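Local coordinates for ferric-siderophore receptor protein (Streptomyces coelicolor, PDB 6ENK) that probably binds ferric siderophores outside the cell membrane and hands them on for import, at residues A260-M265 and E319-V324. Sequence-based numbering, arbitrary orientation.
Sequences ADVIIM and ENAKKV. With NA (sodium ion), chain B.
Asp261 reaches across to the backbone of Lys323 and Val324, joining the residue just before strand 262-266 to the C-terminal tail that follows helix 304-320. Strand 262-266 is flanked by the parallel strands 201-206 and 293-296 in the mixed sheet of one lobe of this periplasmic-binding-protein fold. With CG anti to the carbonyl carbon (chi1 -52°), the Asp261 carboxylate swings to the tail, where OD1 accepts a hydrogen bond from Val324 N at 2.9 Å. The N-H...O angle of 145° shows a bent bond, and the donor sits above the carboxylate, 40° out of its plane. Gly325 N gives OD1 a second hydrogen bond, while OD2 forms a salt bridge with Arg200, so both carboxylate oxygens are engaged. The Lys323 side chain runs obliquely across that of Asp261, touching by its aliphatic part: CG is 3.7 Å from Asp261 OD1, whereas NZ stays 6.1 Å from the same oxygen, too far for a salt bridge. An alanine in place of Asp261 would probably leave the amides of Val324 and Gly325 without their shared acceptor and Arg200 without this carboxylate partner, letting the chain end move. Gln292 bridges the segments from outside, its NE2 bonding to Asp261 O and its OE1 accepting from Lys322 N. At the last turn of the helix, a sodium ion is bound by Glu319 O at 2.7 Å, Asn320 OD1 at 2.9 Å and two waters. The apolar part of the contact is one methyl pair, Val262 CG2 against Ala321 CB at 3.5 Å.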
loop_
_atom_site.group_PDB
_atom_site.type_symbol
_atom_site.label_atom_id
_atom_site.label_comp_id
_atom_site.label_asym_id
_atom_site.label_seq_id
_atom_site.Cartn_x
_atom_site.Cartn_y
_atom_site.Cartn_z
ATOM N N ALA A 260 12.503 8.408 18.481
ATOM C CA ALA A 260 11.197 7.830 18.146
ATOM C C ALA A 260 10.696 6.946 19.288
ATOM O O ALA A 260 11.492 6.270 19.969
ATOM C CB ALA A 260 11.308 7.019 16.873
ATOM N N ASP A 261 9.385 6.963 19.498
ATOM C CA ASP A 261 8.742 6.121 20.495
ATOM C C ASP A 261 8.089 4.884 19.904
ATOM O O ASP A 261 8.135 3.813 20.514
ATOM C CB ASP A 261 7.732 6.962 21.265
ATOM C CG ASP A 261 8.353 8.223 21.801
ATOM O OD1 ASP A 261 9.400 8.106 22.476
ATOM O OD2 ASP A 261 7.817 9.325 21.522
ATOM N N VAL A 262 7.467 5.037 18.733
ATOM C CA VAL A 262 6.897 3.925 17.983
ATOM C C VAL A 262 7.547 3.979 16.594
ATOM O O VAL A 262 7.657 5.058 15.997
ATOM C CB VAL A 262 5.371 4.038 17.845
ATOM C CG1 VAL A 262 4.829 2.939 16.904
ATOM C CG2 VAL A 262 4.683 3.985 19.211
ATOM N N ILE A 263 7.965 2.823 16.096
ATOM C CA ILE A 263 8.507 2.693 14.731
ATOM C C ILE A 263 7.565 1.806 13.927
ATOM O O ILE A 263 7.214 0.690 14.370
ATOM C CB ILE A 263 9.932 2.107 14.711
ATOM C CG1 ILE A 263 10.884 3.056 15.472
ATOM C CG2 ILE A 263 10.414 1.968 13.274
ATOM C CD1 ILE A 263 12.248 2.481 15.768
ATOM N N ILE A 264 7.113 2.321 12.782
ATOM C CA ILE A 264 6.268 1.554 11.875
ATOM C C ILE A 264 7.152 1.191 10.667
ATOM O O ILE A 264 7.761 2.067 10.030
ATOM C CB ILE A 264 4.916 2.257 11.532
ATOM C CG1 ILE A 264 5.088 3.557 10.718
ATOM C CG2 ILE A 264 4.113 2.535 12.793
ATOM C CD1 ILE A 264 3.746 4.188 10.370
ATOM N N MET A 265 7.315 -0.106 10.452
ATOM C CA MET A 265 8.284 -0.643 9.491
ATOM C C MET A 265 7.569 -1.242 8.281
ATOM O O MET A 265 6.694 -2.093 8.423
ATOM C CB MET A 265 9.192 -1.702 10.152
ATOM C CG MET A 265 10.208 -1.123 11.148
ATOM S SD MET A 265 11.326 0.083 10.396
ATOM C CE MET A 265 12.370 -0.996 9.424
ATOM N N GLU A 319 -1.716 4.027 21.773
ATOM C CA GLU A 319 -2.442 3.867 23.056
ATOM C C GLU A 319 -1.544 3.352 24.153
ATOM O O GLU A 319 -1.576 3.887 25.264
ATOM C CB GLU A 319 -3.624 2.897 22.905
ATOM C CG GLU A 319 -4.863 3.510 22.259
ATOM C CD GLU A 319 -5.771 2.494 21.586
ATOM O OE1 GLU A 319 -5.674 1.287 21.897
ATOM O OE2 GLU A 319 -6.589 2.898 20.723
ATOM N N ASN A 320 -0.740 2.329 23.826
ATOM C CA ASN A 320 0.101 1.591 24.779
ATOM C C ASN A 320 1.600 1.893 24.778
ATOM O O ASN A 320 2.320 1.342 25.593
ATOM C CB ASN A 320 -0.145 0.101 24.549
ATOM C CG ASN A 320 -1.611 -0.235 24.701
ATOM O OD1 ASN A 320 -2.269 0.338 25.569
ATOM N ND2 ASN A 320 -2.146 -1.083 23.835
ATOM N N ALA A 321 2.059 2.792 23.908
ATOM C CA ALA A 321 3.482 3.179 23.877
ATOM C C ALA A 321 3.894 3.990 25.109
ATOM O O ALA A 321 3.134 4.858 25.584
ATOM C CB ALA A 321 3.800 3.986 22.625
ATOM N N LYS A 322 5.096 3.708 25.606
ATOM C CA LYS A 322 5.799 4.623 26.502
ATOM C C LYS A 322 6.650 5.600 25.695
ATOM O O LYS A 322 7.121 5.262 24.614
ATOM C CB LYS A 322 6.716 3.848 27.447
ATOM C CG LYS A 322 6.030 2.757 28.247
ATOM C CD LYS A 322 6.979 2.255 29.338
ATOM C CE LYS A 322 6.700 0.821 29.752
ATOM N NZ LYS A 322 7.850 0.251 30.526
ATOM N N LYS A 323 6.864 6.799 26.229
ATOM C CA LYS A 323 7.819 7.719 25.643
ATOM C C LYS A 323 9.244 7.253 25.994
ATOM O O LYS A 323 9.641 7.272 27.153
ATOM C CB LYS A 323 7.561 9.149 26.115
ATOM C CG LYS A 323 8.176 10.206 25.215
ATOM C CD LYS A 323 8.362 11.533 25.929
ATOM C CE LYS A 323 9.163 12.510 25.080
ATOM N NZ LYS A 323 10.251 13.149 25.868
ATOM N N VAL A 324 9.994 6.805 24.989
ATOM C CA VAL A 324 11.321 6.194 25.210
ATOM C C VAL A 324 12.463 6.782 24.381
ATOM O O VAL A 324 13.622 6.631 24.761
ATOM C CB VAL A 324 11.312 4.667 24.949
ATOM C CG1 VAL A 324 10.504 3.928 26.007
ATOM C CG2 VAL A 324 10.808 4.334 23.547
HETATM NA NA NA B . -2.749 2.628 27.294
HETATM O O HOH W 1 -4.466 0.562 26.210
HETATM O O HOH W 2 -0.824 2.319 28.182
#